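Local coordinates for uracil-DNA glycosylase (Nitratifractor salsuginis, PDB 5X3G), which is a member of the uracil-DNA glycosylase family with an alpha/beta fold built around a parallel beta sheet, at residues 89-93 with 165-169; 201-207 with 223-229; 14-18 with 31-36. All coordinates share one frame; numbering follows the deposited sequence.

Interaction 1: 89-93 with 165-169; sequences GYAFI and LLLNM
Ala91 N donates a hydrogen bond to Leu166 O (3.2 Å), and the N-H runs almost straight to the oxygen (175°). The donor nevertheless sits above the carbonyl plane, with a C=O...N angle of only 108°, so a loop lies over the strand peptide instead of pairing with it as a further strand would. The Ala91 methyl is pressed onto that same peptide: CB lies 3.5 Å from Leu166 C and 3.6 Å from Leu167 N. The Asn168 amide closes in beside it, with OD1 3.6 Å from Ala91 CB.

Leu166 carries most of the apolar contact. Its CB comes within 3.6 Å of Ala91 O. Its CG, anti to the carbonyl carbon (chi1 -61°), carries methyl CD1 out to two loop side chains: CD1 meets Ile93 CG1 at 3.8 Å, the two chains crossing at about a right angle, and Tyr90 CD1 at 4.1 Å, reaching that ring obliquely. Arg156 of helix 152-161 touches both Tyr90 and Ile93. Leu165 and Leu167 use their backbones to pair with strand 73-77, which leaves the Leu166 carbonyl for the loop. Past Ala91 the chain turns, and Phe92 O takes a hydrogen bond from Tyr81 OH. A loop that follows one parallel strand and packs on the C-terminal part of a neighbour is consistent with the alpha/beta fold of this family, where pockets gather at the C-terminal strand ends.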
# COMPACT_ATOMS: atom_id res chain seq x y z
N GLY A 89 -5.18 -0.02 -6.66
CA GLY A 89 -4.44 -1.25 -6.49
C GLY A 89 -3.24 -1.19 -5.57
O GLY A 89 -2.44 -2.13 -5.55
N TYR A 90 -3.08 -0.10 -4.81
CA TYR A 90 -2.00 0.05 -3.85
C TYR A 90 -2.58 0.37 -2.49
O TYR A 90 -3.53 1.15 -2.37
CB TYR A 90 -1.04 1.19 -4.24
CG TYR A 90 -0.32 0.99 -5.55
CD1 TYR A 90 0.83 0.22 -5.62
CD2 TYR A 90 -0.77 1.61 -6.71
CE1 TYR A 90 1.50 0.05 -6.82
CE2 TYR A 90 -0.11 1.45 -7.91
CZ TYR A 90 1.03 0.67 -7.96
OH TYR A 90 1.70 0.51 -9.15
N ALA A 91 -2.00 -0.23 -1.45
CA ALA A 91 -2.26 0.24 -0.10
C ALA A 91 -1.75 1.67 0.04
O ALA A 91 -0.76 2.07 -0.58
CB ALA A 91 -1.58 -0.67 0.92
N PHE A 92 -2.48 2.46 0.83
CA PHE A 92 -2.05 3.78 1.28
C PHE A 92 -2.09 4.84 0.18
O PHE A 92 -2.36 6.01 0.47
CB PHE A 92 -0.64 3.71 1.88
CG PHE A 92 -0.35 4.81 2.86
CD1 PHE A 92 -1.31 5.19 3.79
CD2 PHE A 92 0.87 5.46 2.86
CE1 PHE A 92 -1.06 6.19 4.69
CE2 PHE A 92 1.13 6.47 3.77
CZ PHE A 92 0.16 6.83 4.69
N ILE A 93 -1.84 4.47 -1.07
CA ILE A 93 -1.78 5.44 -2.16
C ILE A 93 -3.20 5.76 -2.62
O ILE A 93 -3.90 4.90 -3.15
CB ILE A 93 -0.93 4.92 -3.33
CG1 ILE A 93 0.46 4.52 -2.84
CG2 ILE A 93 -0.81 5.99 -4.40
CD1 ILE A 93 1.25 5.66 -2.22
N LEU A 165 6.25 -3.35 -0.64
CA LEU A 165 5.05 -3.91 -1.24
C LEU A 165 3.84 -3.33 -0.51
O LEU A 165 3.64 -3.61 0.68
CB LEU A 165 5.05 -5.44 -1.16
CG LEU A 165 3.86 -6.18 -1.77
CD1 LEU A 165 3.84 -6.04 -3.28
CD2 LEU A 165 3.88 -7.64 -1.36
N LEU A 166 3.05 -2.52 -1.22
CA LEU A 166 1.89 -1.85 -0.64
C LEU A 166 0.69 -2.78 -0.75
O LEU A 166 -0.06 -2.75 -1.74
CB LEU A 166 1.66 -0.52 -1.35
CG LEU A 166 2.82 0.47 -1.23
CD1 LEU A 166 2.72 1.57 -2.28
CD2 LEU A 166 2.86 1.07 0.17
N LEU A 167 0.48 -3.59 0.28
CA LEU A 167 -0.43 -4.73 0.22
C LEU A 167 -1.65 -4.49 1.09
O LEU A 167 -1.53 -4.34 2.31
CB LEU A 167 0.30 -6.00 0.65
CG LEU A 167 -0.52 -7.29 0.67
CD1 LEU A 167 -1.08 -7.59 -0.72
CD2 LEU A 167 0.34 -8.45 1.18
N ASN A 168 -2.83 -4.46 0.47
CA ASN A 168 -4.10 -4.42 1.18
C ASN A 168 -4.52 -5.83 1.59
O ASN A 168 -4.21 -6.81 0.91
CB ASN A 168 -5.19 -3.79 0.32
CG ASN A 168 -5.20 -2.27 0.41
OD1 ASN A 168 -4.94 -1.69 1.46
ND2 ASN A 168 -5.50 -1.62 -0.71
N MSE A 169 -5.22 -5.93 2.72
CA MSE A 169 -5.66 -7.22 3.25
C MSE A 169 -6.65 -7.90 2.30
O MSE A 169 -6.61 -9.12 2.13
CB MSE A 169 -6.29 -7.06 4.63
CG MSE A 169 -5.31 -6.64 5.71
SE MSE A 169 -3.99 -8.03 6.05
CE MSE A 169 -4.42 -8.39 7.92

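Interaction 2: 201-207 with 223-229; sequences GPTLILF and LPQVALE
Strands 203-207 and 225-228 run parallel, their axes 4.8 Å apart at closest approach and inclined by 18°, and four backbone hydrogen bonds pass between them. Leu204 N and O reach Pro224 O and Val226 N; Leu206 repeats the pattern with Val226 O and Leu228 N. Thr203, Gln225 and Ala227 add CA-H...O contacts to carbonyls of this ladder.

The side chains sort onto two faces. On one, Leu204 and Gln225 lie side by side, and Leu206 CD1 rests against the amide of Gln225, 3.5 Å from OE1, while Gln225 NE2 is bonded to the backbone carbonyl of Ala220 in the connection. At the start of the strands Leu223 crosses Leu204 at about a right angle, with Leu223 CD1 3.9 Å from Leu204 CD2, and Leu223 CD2 also touches Pro202 CD at 3.8 Å. Helix 210-214, which links the two strands, covers Leu206 and Ala227 here.

On the other face, Leu228 CD1 is the meeting point, 3.5 Å from Phe207 CE1 and 3.9 Å from Ile205 CG2. Ile205 CG2 stands over one face of the Phe207 ring, offset toward the rim, while Leu228 CB lies in plane at the ring edge. Thr203 CG2, set anti to the backbone N, meets Val226 CG2 at 3.6 Å, and helix 240-246 packs over Ile205, Val226 and Leu228. Backbone hydrogen bonds thus set the register of this beta-alpha-beta unit, while apolar side chains pack along both faces.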
# COMPACT_ATOMS: atom_id res chain seq x y z
N GLY A 201 12.18 -12.98 3.92
CA GLY A 201 12.13 -12.30 5.20
C GLY A 201 11.96 -10.78 5.15
O GLY A 201 12.70 -10.05 5.82
N PRO A 202 10.98 -10.28 4.40
CA PRO A 202 10.71 -8.84 4.44
C PRO A 202 10.03 -8.47 5.75
O PRO A 202 9.40 -9.29 6.41
CB PRO A 202 9.78 -8.62 3.25
CG PRO A 202 9.05 -9.89 3.12
CD PRO A 202 10.03 -10.98 3.51
N THR A 203 10.18 -7.21 6.13
CA THR A 203 9.64 -6.71 7.39
C THR A 203 8.23 -6.17 7.19
O THR A 203 7.99 -5.36 6.29
CB THR A 203 10.55 -5.63 7.97
OG1 THR A 203 11.80 -6.22 8.36
CG2 THR A 203 9.91 -4.99 9.18
N LEU A 204 7.30 -6.62 8.03
CA LEU A 204 5.93 -6.13 7.97
C LEU A 204 5.83 -4.78 8.67
O LEU A 204 6.23 -4.64 9.83
CB LEU A 204 4.98 -7.13 8.63
CG LEU A 204 5.05 -8.60 8.21
CD1 LEU A 204 3.97 -9.40 8.92
CD2 LEU A 204 4.96 -8.75 6.70
N ILE A 205 5.30 -3.78 7.96
CA ILE A 205 5.03 -2.47 8.54
C ILE A 205 3.55 -2.42 8.88
O ILE A 205 2.69 -2.49 7.99
CB ILE A 205 5.42 -1.34 7.58
CG1 ILE A 205 6.91 -1.41 7.26
CG2 ILE A 205 5.04 0.01 8.17
CD1 ILE A 205 7.31 -0.52 6.10
N LEU A 206 3.24 -2.31 10.17
CA LEU A 206 1.89 -2.51 10.67
C LEU A 206 1.39 -1.21 11.30
O LEU A 206 1.76 -0.87 12.42
CB LEU A 206 1.86 -3.66 11.67
CG LEU A 206 2.47 -4.96 11.13
CD1 LEU A 206 2.74 -5.95 12.26
CD2 LEU A 206 1.56 -5.58 10.07
N PHE A 207 0.55 -0.49 10.56
CA PHE A 207 -0.03 0.77 11.03
C PHE A 207 -1.21 0.47 11.94
O PHE A 207 -2.23 -0.07 11.49
CB PHE A 207 -0.47 1.63 9.85
CG PHE A 207 0.65 2.39 9.19
CD1 PHE A 207 1.77 2.76 9.91
CD2 PHE A 207 0.57 2.72 7.85
CE1 PHE A 207 2.80 3.46 9.30
CE2 PHE A 207 1.59 3.42 7.24
CZ PHE A 207 2.71 3.79 7.96
N LEU A 223 8.05 -13.56 10.08
CA LEU A 223 8.61 -12.37 9.47
C LEU A 223 8.80 -11.29 10.53
O LEU A 223 8.01 -11.19 11.47
CB LEU A 223 7.69 -11.85 8.36
CG LEU A 223 7.38 -12.85 7.25
CD1 LEU A 223 6.21 -12.38 6.40
CD2 LEU A 223 8.61 -13.09 6.39
N PRO A 224 9.84 -10.47 10.40
CA PRO A 224 10.02 -9.36 11.34
C PRO A 224 8.88 -8.37 11.23
O PRO A 224 8.25 -8.23 10.17
CB PRO A 224 11.35 -8.73 10.91
CG PRO A 224 12.02 -9.77 10.07
CD PRO A 224 10.92 -10.52 9.39
N GLN A 225 8.60 -7.68 12.33
CA GLN A 225 7.46 -6.77 12.38
C GLN A 225 7.86 -5.45 13.03
O GLN A 225 8.65 -5.42 13.98
CB GLN A 225 6.29 -7.40 13.15
CG GLN A 225 5.77 -8.70 12.56
CD GLN A 225 4.61 -9.28 13.34
OE1 GLN A 225 4.02 -8.61 14.18
NE2 GLN A 225 4.27 -10.53 13.06
N VAL A 226 7.32 -4.36 12.49
CA VAL A 226 7.45 -3.02 13.05
C VAL A 226 6.04 -2.45 13.16
O VAL A 226 5.37 -2.26 12.14
CB VAL A 226 8.34 -2.11 12.18
CG1 VAL A 226 8.47 -0.73 12.81
CG2 VAL A 226 9.71 -2.74 12.00
N ALA A 227 5.60 -2.19 14.38
CA ALA A 227 4.25 -1.70 14.65
C ALA A 227 4.30 -0.22 14.96
O ALA A 227 5.09 0.22 15.80
CB ALA A 227 3.60 -2.47 15.80
N LEU A 228 3.45 0.56 14.29
CA LEU A 228 3.45 2.01 14.41
C LEU A 228 2.05 2.54 14.68
O LEU A 228 1.04 1.90 14.38
CB LEU A 228 3.98 2.68 13.13
CG LEU A 228 5.45 2.53 12.74
CD1 LEU A 228 5.54 2.40 11.24
CD2 LEU A 228 6.24 3.72 13.22
N GLU A 229 2.02 3.74 15.25
CA GLU A 229 0.81 4.54 15.27
C GLU A 229 0.31 4.77 13.85
O GLU A 229 1.11 4.97 12.92
CB GLU A 229 1.09 5.87 15.97
CG GLU A 229 0.01 6.91 15.88
CD GLU A 229 0.41 8.20 16.57
OE1 GLU A 229 1.63 8.48 16.66
OE2 GLU A 229 -0.49 8.94 17.02

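Interaction 3: 14-18 with 31-36; sequences LQELL and LLPALM
Leu14 reaches from helix 11-20 toward the end of helix 28-35, where its CD1 meets CG of Met36, a selenomethionine, at 3.8 Å and Leu35 CB at 4.1 Å. Leu14 and Leu35 slide past each other in opposite directions, whereas Met36 crosses Leu14 at a slant. Gln15 contributes through its aliphatic part: CG lies 4.0 Å from Leu32 CD2, and the extended chain beyond carries NE2 to a weak hydrogen bond with Glu28 OE1. One turn on from Leu14, Leu18 sets its branched end among three leucines. Its CD1 touches both Leu32 CD1 and Leu35 CD1 at 3.9 Å, and its CD2 faces Leu31 CD2 at 4.1 Å. Leu18 and Leu32 both have first torsions turned well past the staggered -60°, toward eclipsed (-97° and -107°), possibly strained or imperfectly fitted.

The axes of 14-18 and 31-35 come no closer than 10.9 Å and are inclined by 119°, so long side chains bridge the gap and the backbones do not meet. Phe189 of helix 179-196 also touches Leu35, and Leu60 touches Leu18. With carbon meeting carbon throughout, segments 14-18 and 31-36 are held by apolar burial and the fit of branched ends; the polar tie of Gln15 to helix 28-35 is weak.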
# COMPACT_ATOMS: atom_id res chain seq x y z
N LEU A 14 -5.83 -17.01 -14.29
CA LEU A 14 -5.05 -16.27 -13.30
C LEU A 14 -3.74 -15.76 -13.91
O LEU A 14 -3.31 -14.64 -13.61
CB LEU A 14 -4.77 -17.14 -12.08
CG LEU A 14 -5.99 -17.56 -11.27
CD1 LEU A 14 -5.59 -18.38 -10.05
CD2 LEU A 14 -6.82 -16.35 -10.87
N GLN A 15 -3.10 -16.57 -14.75
CA GLN A 15 -1.96 -16.07 -15.51
C GLN A 15 -2.37 -14.90 -16.39
O GLN A 15 -1.62 -13.91 -16.52
CB GLN A 15 -1.34 -17.20 -16.34
CG GLN A 15 -0.75 -18.32 -15.49
CD GLN A 15 -0.36 -19.54 -16.30
OE1 GLN A 15 -1.09 -19.95 -17.21
NE2 GLN A 15 0.77 -20.14 -15.97
N GLU A 16 -3.56 -14.97 -16.98
CA GLU A 16 -4.09 -13.82 -17.72
C GLU A 16 -4.24 -12.61 -16.82
O GLU A 16 -3.86 -11.50 -17.20
CB GLU A 16 -5.43 -14.17 -18.37
CG GLU A 16 -6.01 -13.01 -19.16
CD GLU A 16 -7.44 -13.25 -19.60
OE1 GLU A 16 -7.89 -12.56 -20.54
OE2 GLU A 16 -8.12 -14.11 -19.01
N LEU A 17 -4.79 -12.80 -15.62
CA LEU A 17 -4.97 -11.68 -14.69
C LEU A 17 -3.63 -11.04 -14.34
O LEU A 17 -3.53 -9.81 -14.24
CB LEU A 17 -5.69 -12.15 -13.43
CG LEU A 17 -5.86 -11.12 -12.32
CD1 LEU A 17 -6.79 -10.00 -12.74
CD2 LEU A 17 -6.34 -11.79 -11.04
N LEU A 18 -2.60 -11.86 -14.13
CA LEU A 18 -1.27 -11.32 -13.85
C LEU A 18 -0.75 -10.51 -15.03
O LEU A 18 -0.20 -9.42 -14.85
CB LEU A 18 -0.31 -12.45 -13.51
CG LEU A 18 -0.08 -12.74 -12.02
CD1 LEU A 18 -1.27 -13.45 -11.40
CD2 LEU A 18 1.19 -13.55 -11.84
N LEU A 31 2.37 -16.02 -6.11
CA LEU A 31 1.09 -15.36 -6.31
C LEU A 31 -0.00 -16.31 -6.79
O LEU A 31 -1.16 -16.20 -6.37
CB LEU A 31 1.25 -14.20 -7.29
CG LEU A 31 0.34 -12.98 -7.23
CD1 LEU A 31 0.16 -12.52 -5.79
CD2 LEU A 31 0.93 -11.87 -8.08
N LEU A 32 0.34 -17.25 -7.68
CA LEU A 32 -0.66 -18.21 -8.14
C LEU A 32 -1.17 -19.10 -7.01
O LEU A 32 -2.40 -19.26 -6.90
CB LEU A 32 -0.09 -19.04 -9.30
CG LEU A 32 -0.66 -18.72 -10.69
CD1 LEU A 32 -0.57 -17.23 -10.97
CD2 LEU A 32 0.08 -19.51 -11.76
N PRO A 33 -0.33 -19.71 -6.17
CA PRO A 33 -0.88 -20.43 -5.00
C PRO A 33 -1.78 -19.56 -4.14
O PRO A 33 -2.91 -19.96 -3.83
CB PRO A 33 0.38 -20.88 -4.25
CG PRO A 33 1.40 -21.03 -5.31
CD PRO A 33 1.13 -19.91 -6.28
N ALA A 34 -1.30 -18.37 -3.75
CA ALA A 34 -2.11 -17.47 -2.93
C ALA A 34 -3.48 -17.24 -3.54
O ALA A 34 -4.51 -17.49 -2.90
CB ALA A 34 -1.36 -16.14 -2.75
N LEU A 35 -3.52 -16.80 -4.80
CA LEU A 35 -4.79 -16.56 -5.48
C LEU A 35 -5.64 -17.81 -5.55
O LEU A 35 -6.88 -17.72 -5.52
CB LEU A 35 -4.54 -16.01 -6.88
CG LEU A 35 -4.07 -14.56 -6.94
CD1 LEU A 35 -3.64 -14.19 -8.36
CD2 LEU A 35 -5.18 -13.64 -6.45
N MSE A 36 -5.02 -18.99 -5.63
CA MSE A 36 -5.79 -20.22 -5.76
C MSE A 36 -6.46 -20.61 -4.44
O MSE A 36 -7.19 -21.61 -4.39
CB MSE A 36 -4.90 -21.36 -6.26
CG MSE A 36 -4.61 -21.29 -7.75
SE MSE A 36 -3.64 -22.83 -8.43
CE MSE A 36 -1.85 -22.41 -7.80

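From the N terminus, interaction 3 comes first: it closes the short connection between helices 11-20 and 28-35 into a pair of steeply crossing helices, the centre of the contact about 19 Å from the centre of the chain. Interaction 1 follows, drawing the loop after strand 73-77 onto strand 164-168 near the middle of the molecule and enclosing 71 residues, many of them helical. Interaction 2 closes last, joining the last two strands of the parallel sheet, 203-207 and 225-228, around helix 210-214. The three loops follow in series, with none nested or crossed. Interactions 1 and 2 involve opposite edge strands of one sheet, centres about 14 Å apart, with strand 73-77 between. Helix 179-196 touches both 31-36 and 165-169, relating interaction 3 to the sheet.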